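Local coordinates for acetyl-CoA hydrolase/transferase family protein (PDB 2NVV), which probably hydrolyses acetyl-CoA or transfers its coenzyme A to other carboxylates, as a zinc-binding member of the acetyl-CoA hydrolase/transferase family, at residues 31-36 and 124-129; 118-123 and 150-155; 133-138 and 198-203; 154-159 and 205-210. One frame throughout, in Å; residues are numbered along the deposited sequence.

Contact 1 (31-36 and 124-129); sequences NPKVVP and IIEVAD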
# COMPACT_ATOMS: atom_id res chain seq x y z
N ASN A 31 26.02 -10.44 3.95
CA ASN A 31 26.64 -9.16 4.29
C ASN A 31 28.12 -9.25 4.59
O ASN A 31 28.60 -10.26 5.10
CB ASN A 31 25.95 -8.57 5.52
CG ASN A 31 24.75 -7.73 5.17
OD1 ASN A 31 24.87 -6.56 4.84
ND2 ASN A 31 23.58 -8.34 5.23
N PRO A 32 28.87 -8.18 4.28
CA PRO A 32 30.31 -8.16 4.55
C PRO A 32 30.48 -8.19 6.08
O PRO A 32 29.67 -7.60 6.80
CB PRO A 32 30.75 -6.84 3.92
CG PRO A 32 29.52 -5.98 4.04
CD PRO A 32 28.45 -6.94 3.61
N LYS A 33 31.51 -8.88 6.56
CA LYS A 33 31.73 -9.03 8.00
C LYS A 33 33.05 -8.52 8.58
O LYS A 33 33.19 -8.40 9.81
CB LYS A 33 31.58 -10.51 8.37
CG LYS A 33 30.28 -11.12 7.94
CD LYS A 33 30.35 -12.63 7.97
CE LYS A 33 29.02 -13.27 7.59
NZ LYS A 33 28.62 -12.99 6.20
N VAL A 34 34.02 -8.20 7.73
CA VAL A 34 35.31 -7.75 8.26
C VAL A 34 35.72 -6.32 7.85
O VAL A 34 36.39 -5.61 8.60
CB VAL A 34 36.42 -8.76 7.88
CG1 VAL A 34 36.82 -8.60 6.43
CG2 VAL A 34 37.63 -8.60 8.80
N VAL A 35 35.29 -5.88 6.67
CA VAL A 35 35.64 -4.54 6.24
C VAL A 35 34.91 -3.44 7.02
O VAL A 35 35.53 -2.47 7.45
CB VAL A 35 35.38 -4.36 4.73
CG1 VAL A 35 35.62 -2.89 4.33
CG2 VAL A 35 36.31 -5.27 3.95
N PRO A 36 33.58 -3.57 7.21
CA PRO A 36 32.89 -2.51 7.96
C PRO A 36 33.50 -2.21 9.34
O PRO A 36 33.46 -1.07 9.81
CB PRO A 36 31.44 -3.02 8.04
CG PRO A 36 31.55 -4.48 7.75
CD PRO A 36 32.62 -4.58 6.72
N ILE A 124 30.22 -2.56 -0.69
CA ILE A 124 30.98 -3.60 -0.01
C ILE A 124 30.11 -4.85 -0.15
O ILE A 124 28.96 -4.84 0.27
CB ILE A 124 31.17 -3.33 1.50
CG1 ILE A 124 31.45 -1.85 1.76
CG2 ILE A 124 32.30 -4.20 2.03
CD1 ILE A 124 32.77 -1.35 1.28
N ILE A 125 30.65 -5.92 -0.73
CA ILE A 125 29.86 -7.13 -0.90
C ILE A 125 30.56 -8.41 -0.46
O ILE A 125 31.78 -8.51 -0.52
CB ILE A 125 29.42 -7.30 -2.38
CG1 ILE A 125 30.65 -7.45 -3.27
CG2 ILE A 125 28.62 -6.09 -2.82
CD1 ILE A 125 30.34 -7.70 -4.74
N GLU A 126 29.79 -9.38 0.02
CA GLU A 126 30.35 -10.67 0.40
C GLU A 126 30.09 -11.61 -0.78
O GLU A 126 28.99 -11.67 -1.31
CB GLU A 126 29.71 -11.23 1.66
CG GLU A 126 30.33 -12.56 2.04
CD GLU A 126 29.72 -13.18 3.26
OE1 GLU A 126 30.41 -13.21 4.31
OE2 GLU A 126 28.56 -13.64 3.18
N VAL A 127 31.10 -12.37 -1.17
CA VAL A 127 30.97 -13.23 -2.33
C VAL A 127 31.42 -14.68 -2.13
O VAL A 127 32.21 -14.99 -1.22
CB VAL A 127 31.76 -12.59 -3.51
CG1 VAL A 127 31.78 -13.48 -4.69
CG2 VAL A 127 31.11 -11.26 -3.89
N ALA A 128 30.88 -15.56 -2.96
CA ALA A 128 31.24 -16.98 -2.92
C ALA A 128 32.26 -17.19 -4.04
O ALA A 128 33.00 -18.18 -4.05
CB ALA A 128 30.00 -17.86 -3.16
N ASP A 129 32.29 -16.25 -4.97
CA ASP A 129 33.22 -16.28 -6.09
C ASP A 129 33.15 -15.01 -6.92
O ASP A 129 32.07 -14.52 -7.26
CB ASP A 129 32.94 -17.48 -6.99
CG ASP A 129 34.07 -17.75 -7.96
OD1 ASP A 129 35.23 -17.89 -7.51
OD2 ASP A 129 33.81 -17.83 -9.18
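Pro32 and Glu126 bring the two backbones closest, 4.9 Å from CA to CA, where the loop leading into helix 35-47 passes over strand 122-127. Glu126 leaves the strand with CG anti to the backbone N (chi1 -179°) and stays extended, which carries its carboxylate out to Lys33. The lysine chain is straight until its last bond and bends there, letting Lys33 NZ form a salt bridge to Glu126 OE1 at 2.6 Å. The ammonium reaches OE1 on the syn side, tilted 32° out of the carboxylate plane. Lys33 NZ also donates to Asn31 O at 2.9 Å, so a single amine ties the loop both to itself and to the strand. Glu126 is gripped from elsewhere as well: Asn160 donates to OE1, and OE2 is hydrogen-bonded to Thr139. Beside this polar group, Ile124 points its CG2 branch at the loop. Ile124 CG2 meets Pro32 CB at 3.6 Å, the two side chains crossing nearly at right angles, and touches Val35 CB at 4.1 Å. A buried helix start settled on an interior strand in this way is characteristic of the layered alpha/beta fold, with helices packed on a parallel sheet.

Contact 2 (118-123 and 150-155); sequences GKVDVA and RLADRI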
# COMPACT_ATOMS: atom_id res chain seq x y z
N GLY A 118 20.79 10.24 -3.20
CA GLY A 118 22.01 10.58 -3.90
C GLY A 118 22.79 9.56 -4.70
O GLY A 118 22.26 8.78 -5.49
N LYS A 119 24.10 9.59 -4.49
CA LYS A 119 25.03 8.71 -5.18
C LYS A 119 25.49 7.56 -4.27
O LYS A 119 25.44 7.65 -3.05
CB LYS A 119 26.26 9.51 -5.61
CG LYS A 119 27.34 8.67 -6.29
CD LYS A 119 28.76 9.11 -5.93
CE LYS A 119 29.09 10.50 -6.46
NZ LYS A 119 30.52 10.86 -6.22
N VAL A 120 25.92 6.46 -4.89
CA VAL A 120 26.46 5.32 -4.17
C VAL A 120 27.95 5.39 -4.51
O VAL A 120 28.34 5.16 -5.66
CB VAL A 120 25.91 3.97 -4.70
CG1 VAL A 120 26.44 2.85 -3.84
CG2 VAL A 120 24.40 3.96 -4.70
N ASP A 121 28.77 5.73 -3.53
CA ASP A 121 30.20 5.84 -3.76
C ASP A 121 30.92 4.50 -3.85
O ASP A 121 31.69 4.24 -4.77
CB ASP A 121 30.82 6.70 -2.67
CG ASP A 121 30.38 8.13 -2.75
OD1 ASP A 121 30.81 8.83 -3.69
OD2 ASP A 121 29.58 8.56 -1.89
N VAL A 122 30.65 3.64 -2.88
CA VAL A 122 31.26 2.33 -2.87
C VAL A 122 30.26 1.27 -2.43
O VAL A 122 29.27 1.57 -1.74
CB VAL A 122 32.55 2.32 -1.97
CG1 VAL A 122 32.51 3.48 -0.99
CG2 VAL A 122 32.68 1.02 -1.22
N ALA A 123 30.50 0.04 -2.88
CA ALA A 123 29.66 -1.09 -2.54
C ALA A 123 30.56 -2.14 -1.90
O ALA A 123 31.58 -2.53 -2.48
CB ALA A 123 29.02 -1.66 -3.80
N ARG A 150 25.91 -1.80 -9.63
CA ARG A 150 25.75 -1.04 -10.86
C ARG A 150 26.02 0.44 -10.63
O ARG A 150 26.76 1.07 -11.40
CB ARG A 150 24.32 -1.20 -11.40
CG ARG A 150 24.06 -0.33 -12.60
CD ARG A 150 22.62 0.18 -12.66
NE ARG A 150 21.75 -0.69 -13.44
CZ ARG A 150 20.85 -0.24 -14.31
NH1 ARG A 150 20.72 1.07 -14.52
NH2 ARG A 150 20.07 -1.10 -14.97
N LEU A 151 25.44 1.00 -9.58
CA LEU A 151 25.57 2.41 -9.25
C LEU A 151 26.85 2.88 -8.56
O LEU A 151 27.19 4.05 -8.65
CB LEU A 151 24.38 2.84 -8.40
CG LEU A 151 23.08 3.36 -9.01
CD1 LEU A 151 22.85 2.80 -10.40
CD2 LEU A 151 21.93 3.01 -8.06
N ALA A 152 27.55 1.97 -7.87
CA ALA A 152 28.77 2.33 -7.14
C ALA A 152 29.95 2.70 -8.01
O ALA A 152 30.14 2.14 -9.08
CB ALA A 152 29.18 1.19 -6.20
N ASP A 153 30.75 3.66 -7.53
CA ASP A 153 31.94 4.10 -8.23
C ASP A 153 33.02 3.03 -8.11
O ASP A 153 33.78 2.76 -9.05
CB ASP A 153 32.46 5.40 -7.62
CG ASP A 153 31.65 6.61 -8.04
OD1 ASP A 153 31.79 7.66 -7.37
OD2 ASP A 153 30.90 6.53 -9.04
N ARG A 154 33.11 2.42 -6.93
CA ARG A 154 34.09 1.37 -6.68
C ARG A 154 33.49 0.28 -5.80
O ARG A 154 32.60 0.54 -4.98
CB ARG A 154 35.35 1.95 -6.04
CG ARG A 154 35.07 2.95 -4.94
CD ARG A 154 36.34 3.66 -4.47
NE ARG A 154 36.05 4.55 -3.35
CZ ARG A 154 35.34 5.67 -3.45
NH1 ARG A 154 34.84 6.02 -4.63
NH2 ARG A 154 35.09 6.40 -2.38
N ILE A 155 33.97 -0.95 -6.00
CA ILE A 155 33.46 -2.10 -5.26
C ILE A 155 34.53 -2.79 -4.43
O ILE A 155 35.63 -3.03 -4.91
CB ILE A 155 32.86 -3.14 -6.21
CG1 ILE A 155 31.70 -2.51 -6.99
CG2 ILE A 155 32.39 -4.36 -5.43
CD1 ILE A 155 31.13 -3.40 -8.07
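Lys119 sends CG anti to its own N (chi1 178°) and then bends at chi2 and chi3, which brings NZ back toward Asp153, while Arg154 has CG wedged between its backbone N and carbonyl carbon (chi1 44°) and runs extended beside Val122. These groups flank the point where a beta-alpha-beta crossover closes: strand 122-127 and strand 154-160 are parallel neighbours, and helix 145-151 lies on the path between them. As the chain leaves that helix, Asp121 O collects two donors. Arg154 N reaches Asp121 O at 3.2 Å in the carbonyl plane, whereas Asp153 N, 3.0 Å from Asp121 O, sits well above that plane. Farther along, Ala123 N returns a bond to Arg154 O, and the parallel ladder is established.

The acidic side chains of Asp121 and Asp153 lie alongside each other and point the same way, their OD1 atoms 4.0 Å apart. Lys119 NZ probably eases this closeness, through a weak bond to Asp121 OD1 and a long salt bridge, 3.6 Å, to Asp153 OD1. Asp121 OD2 is held separately by the backbone N of Asn20. The Arg154 guanidinium has Val122 CG1 and Asp121 O over one face, but its polar end is engaged elsewhere, NE with Phe14 O and NH2 in a salt bridge with Asp19. Apolar contacts accompany the ladder: Val120 CG2 rests on Leu151 CB at 3.9 Å, and the CB methyls of Ala123 and Ala152 meet at 3.7 Å.

Contact 3 (133-138 and 198-203); sequences DGKILP and YVQVDP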
# COMPACT_ATOMS: atom_id res chain seq x y z
N ASP A 133 36.80 -11.39 -14.89
CA ASP A 133 36.06 -10.56 -15.83
C ASP A 133 34.87 -9.89 -15.15
O ASP A 133 33.90 -9.51 -15.80
CB ASP A 133 35.59 -11.39 -17.04
CG ASP A 133 34.63 -12.51 -16.65
OD1 ASP A 133 34.44 -12.74 -15.44
OD2 ASP A 133 34.07 -13.16 -17.57
N GLY A 134 34.95 -9.77 -13.82
CA GLY A 134 33.91 -9.12 -13.05
C GLY A 134 32.59 -9.83 -12.79
O GLY A 134 31.55 -9.18 -12.74
N LYS A 135 32.61 -11.15 -12.64
CA LYS A 135 31.36 -11.87 -12.36
C LYS A 135 31.28 -12.15 -10.87
O LYS A 135 32.18 -12.77 -10.28
CB LYS A 135 31.29 -13.19 -13.14
CG LYS A 135 31.08 -13.02 -14.63
CD LYS A 135 30.86 -14.36 -15.29
CE LYS A 135 30.71 -14.23 -16.80
NZ LYS A 135 30.51 -15.58 -17.43
N ILE A 136 30.20 -11.67 -10.25
CA ILE A 136 30.02 -11.84 -8.82
C ILE A 136 28.98 -12.90 -8.47
O ILE A 136 27.89 -12.93 -9.04
CB ILE A 136 29.60 -10.50 -8.16
CG1 ILE A 136 30.80 -9.55 -8.11
CG2 ILE A 136 29.05 -10.74 -6.77
CD1 ILE A 136 31.14 -8.93 -9.44
N LEU A 137 29.34 -13.78 -7.54
CA LEU A 137 28.42 -14.82 -7.07
C LEU A 137 28.18 -14.51 -5.58
O LEU A 137 29.08 -14.67 -4.75
CB LEU A 137 29.04 -16.22 -7.23
CG LEU A 137 28.18 -17.42 -6.77
CD1 LEU A 137 26.87 -17.47 -7.53
CD2 LEU A 137 28.95 -18.71 -6.99
N PRO A 138 26.96 -14.06 -5.25
CA PRO A 138 26.55 -13.71 -3.88
C PRO A 138 26.57 -14.93 -2.98
O PRO A 138 26.77 -16.05 -3.46
CB PRO A 138 25.12 -13.20 -4.06
CG PRO A 138 24.99 -12.93 -5.51
CD PRO A 138 25.81 -13.99 -6.16
N TYR A 198 24.43 -14.75 -11.48
CA TYR A 198 25.55 -13.93 -11.07
C TYR A 198 25.33 -12.50 -11.53
O TYR A 198 24.48 -12.24 -12.38
CB TYR A 198 26.85 -14.47 -11.68
CG TYR A 198 26.89 -14.37 -13.19
CD1 TYR A 198 27.14 -13.16 -13.82
CD2 TYR A 198 26.61 -15.47 -13.98
CE1 TYR A 198 27.12 -13.03 -15.20
CE2 TYR A 198 26.59 -15.36 -15.38
CZ TYR A 198 26.84 -14.13 -15.97
OH TYR A 198 26.80 -14.00 -17.35
N VAL A 199 26.10 -11.58 -10.97
CA VAL A 199 26.00 -10.18 -11.35
C VAL A 199 27.30 -9.80 -12.08
O VAL A 199 28.39 -10.09 -11.62
CB VAL A 199 25.77 -9.28 -10.09
CG1 VAL A 199 26.51 -9.84 -8.93
CG2 VAL A 199 26.23 -7.85 -10.35
N GLN A 200 27.15 -9.17 -13.24
CA GLN A 200 28.29 -8.76 -14.06
C GLN A 200 28.67 -7.29 -13.86
O GLN A 200 27.83 -6.40 -14.01
CB GLN A 200 27.96 -8.98 -15.53
CG GLN A 200 29.05 -8.57 -16.52
CD GLN A 200 30.19 -9.56 -16.57
OE1 GLN A 200 31.14 -9.47 -15.80
NE2 GLN A 200 30.11 -10.51 -17.49
N VAL A 201 29.93 -7.05 -13.52
CA VAL A 201 30.41 -5.68 -13.32
C VAL A 201 31.73 -5.50 -14.05
O VAL A 201 32.32 -6.47 -14.52
CB VAL A 201 30.66 -5.37 -11.83
CG1 VAL A 201 29.45 -5.72 -11.01
CG2 VAL A 201 31.90 -6.12 -11.35
N ASP A 202 32.19 -4.26 -14.15
CA ASP A 202 33.46 -3.97 -14.80
C ASP A 202 34.51 -4.26 -13.74
O ASP A 202 34.55 -3.59 -12.71
CB ASP A 202 33.55 -2.49 -15.22
CG ASP A 202 34.84 -2.16 -15.97
OD1 ASP A 202 35.86 -2.85 -15.76
OD2 ASP A 202 34.83 -1.20 -16.75
N PRO A 203 35.36 -5.26 -13.98
CA PRO A 203 36.40 -5.61 -13.00
C PRO A 203 37.26 -4.42 -12.55
O PRO A 203 37.86 -4.44 -11.48
CB PRO A 203 37.20 -6.70 -13.72
CG PRO A 203 37.00 -6.38 -15.16
CD PRO A 203 35.54 -6.02 -15.22
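A small three-stranded antiparallel sheet, set beside the main parallel one, gains its last strand here as Lys135 and Ile136 pair with Gln200 and Val199. Ile136 and Val199 form a hydrogen-bonded pair, with Ile136 N donating to Val199 O at 2.8 Å and Val199 N to Ile136 O at 3.0 Å. Two residues along, beyond the non-hydrogen-bonded pair Lys135 and Gln200, Val201 N donates to Gly134 O at 2.8 Å. Gly134, with its positive phi of 75°, makes the turn into the strand and carries no side chain to obstruct the neighbouring chain. On the face of Lys135 and Gln200, the Tyr198 ring is brought under the lysine by a chi1 of 65°. Lys135 CD stands over that ring in a CH-pi contact, 4.1 Å from the Tyr198 centroid and offset toward the rim. On the Ile136 side, Ile136 CD1 meets Val201 CG2 at 3.5 Å, the two side chains crossing at about a right angle. Ile136 packs further on Ile125 and Val127 of strand 122-127, and Val199 on Leu145 of helix 145-151. The chemistry is thus divided: backbone bonds fix the register, apolar side chains join the small sheet to the main layer, and the lysine chain shields one side of the tyrosine.

Contact 4 (154-159 and 205-210); sequences RIIVEL and KIVGVV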
# COMPACT_ATOMS: atom_id res chain seq x y z
N ARG A 154 33.11 2.42 -6.93
CA ARG A 154 34.09 1.37 -6.68
C ARG A 154 33.49 0.28 -5.80
O ARG A 154 32.60 0.54 -4.98
CB ARG A 154 35.35 1.95 -6.04
CG ARG A 154 35.07 2.95 -4.94
CD ARG A 154 36.34 3.66 -4.47
NE ARG A 154 36.05 4.55 -3.35
CZ ARG A 154 35.34 5.67 -3.45
NH1 ARG A 154 34.84 6.02 -4.63
NH2 ARG A 154 35.09 6.40 -2.38
N ILE A 155 33.97 -0.95 -6.00
CA ILE A 155 33.46 -2.10 -5.26
C ILE A 155 34.53 -2.79 -4.43
O ILE A 155 35.63 -3.03 -4.91
CB ILE A 155 32.86 -3.14 -6.21
CG1 ILE A 155 31.70 -2.51 -6.99
CG2 ILE A 155 32.39 -4.36 -5.43
CD1 ILE A 155 31.13 -3.40 -8.07
N ILE A 156 34.19 -3.09 -3.18
CA ILE A 156 35.10 -3.79 -2.28
C ILE A 156 34.51 -5.18 -2.05
O ILE A 156 33.48 -5.32 -1.40
CB ILE A 156 35.22 -3.07 -0.91
CG1 ILE A 156 35.87 -1.69 -1.10
CG2 ILE A 156 36.03 -3.93 0.05
CD1 ILE A 156 35.98 -0.89 0.18
N VAL A 157 35.17 -6.19 -2.58
CA VAL A 157 34.71 -7.57 -2.44
C VAL A 157 35.33 -8.34 -1.27
O VAL A 157 36.50 -8.16 -0.92
CB VAL A 157 34.99 -8.38 -3.73
CG1 VAL A 157 34.42 -9.79 -3.59
CG2 VAL A 157 34.39 -7.65 -4.93
N GLU A 158 34.52 -9.20 -0.67
CA GLU A 158 34.91 -10.01 0.47
C GLU A 158 34.65 -11.47 0.09
O GLU A 158 33.50 -11.89 0.02
CB GLU A 158 34.05 -9.59 1.66
CG GLU A 158 34.63 -9.85 3.02
CD GLU A 158 33.88 -9.11 4.12
OE1 GLU A 158 34.10 -7.88 4.29
OE2 GLU A 158 33.05 -9.75 4.79
N LEU A 159 35.72 -12.22 -0.18
CA LEU A 159 35.62 -13.63 -0.59
C LEU A 159 35.58 -14.59 0.60
O LEU A 159 36.62 -14.93 1.16
CB LEU A 159 36.81 -13.98 -1.47
CG LEU A 159 36.62 -14.84 -2.73
CD1 LEU A 159 37.98 -15.37 -3.15
CD2 LEU A 159 35.68 -15.98 -2.49
N LYS A 205 36.22 -1.71 -11.53
CA LYS A 205 35.56 -1.09 -10.37
C LYS A 205 35.92 -1.78 -9.06
O LYS A 205 35.69 -1.20 -7.99
CB LYS A 205 34.05 -1.13 -10.54
CG LYS A 205 33.54 -0.39 -11.74
CD LYS A 205 32.02 -0.47 -11.84
CE LYS A 205 31.34 0.21 -10.66
NZ LYS A 205 29.85 0.19 -10.80
N ILE A 206 36.46 -3.00 -9.13
CA ILE A 206 36.84 -3.74 -7.93
C ILE A 206 38.17 -3.20 -7.39
O ILE A 206 39.24 -3.54 -7.90
CB ILE A 206 37.04 -5.25 -8.22
CG1 ILE A 206 35.92 -5.79 -9.12
CG2 ILE A 206 37.07 -6.02 -6.92
CD1 ILE A 206 34.55 -5.70 -8.52
N VAL A 207 38.12 -2.36 -6.36
CA VAL A 207 39.34 -1.81 -5.81
C VAL A 207 40.12 -2.84 -5.01
O VAL A 207 41.28 -2.61 -4.66
CB VAL A 207 39.06 -0.60 -4.92
CG1 VAL A 207 38.47 0.51 -5.76
CG2 VAL A 207 38.12 -0.98 -3.78
N GLY A 208 39.50 -3.98 -4.72
CA GLY A 208 40.18 -5.02 -3.96
C GLY A 208 39.31 -6.18 -3.51
O GLY A 208 38.08 -6.05 -3.37
N VAL A 209 39.95 -7.32 -3.27
CA VAL A 209 39.28 -8.53 -2.81
C VAL A 209 39.90 -9.00 -1.50
O VAL A 209 41.08 -9.36 -1.45
CB VAL A 209 39.38 -9.69 -3.82
CG1 VAL A 209 38.67 -10.92 -3.28
CG2 VAL A 209 38.77 -9.28 -5.17
N VAL A 210 39.11 -8.97 -0.43
CA VAL A 210 39.57 -9.39 0.89
C VAL A 210 39.12 -10.81 1.15
O VAL A 210 37.92 -11.11 1.08
CB VAL A 210 38.99 -8.48 2.00
CG1 VAL A 210 39.61 -8.84 3.34
CG2 VAL A 210 39.24 -7.01 1.68
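Lys205 O accepts from Ile155 N at 2.6 Å, opening the ladder between strand 154-160 and the parallel strand 206-212. The donor stands 35° above the carbonyl plane. Ile155 O takes Val207 N in return, with a bent geometry. Beyond this point the second strand spends one residue more than the first: Ile155 pairs with Ile206, yet Val157 pairs with Val209. Regular bonding then resumes, Val157 N donating to Gly208 O at 3.0 Å and Val157 O accepting Val210 N at 2.8 Å. Val207 lies at this irregular step. With Val207 CG1 anti to the carbonyl carbon (chi1 -64°), Val207 CG2 falls between N and the carbonyl carbon and packs on Ile156 CG1 at 3.6 Å, while CG1 lies against Arg154 CB. Across the sheet, Ile206 splits its branches: Ile206 CD1 touches Ile155 CB at 3.8 Å, and Ile206 CG2 touches Val157 CG2 at 3.7 Å. On the face of Ile156 and Val210, Ala11 of helix 8-12 and Val35 of helix 35-47 press down, and the Glu158 carboxylate takes a hydrogen bond from Lys33 N. Parallel strands covered by helices are typical of a Rossmann-like alpha/beta fold, and strand 206-212 forms the margin of its sheet within this chain.

How the contacts relate
From the N terminus, contact 1 closes the first loop, which takes in strands 55-58, 77-81 and 99-100, and fastens the start of helix 35-47 to strand 122-127. Contact 2 opens inside that span and ends beyond it, so the two cross, sharing strand 122-127. Contact 3 crosses contact 2 in turn, as its 133-138 segment precedes helix 145-151 and its partner comes after strand 154-160. Contact 4 starts on Arg154 and Ile155, where contact 2 ends, and crosses contact 3. Contact 1 closes before either contact 3 or contact 4 opens. Contacts 2 and 4 build consecutive strands of the parallel sheet, contact 1 brings a helix to it, and contact 3 adds the last strand of the small antiparallel sheet.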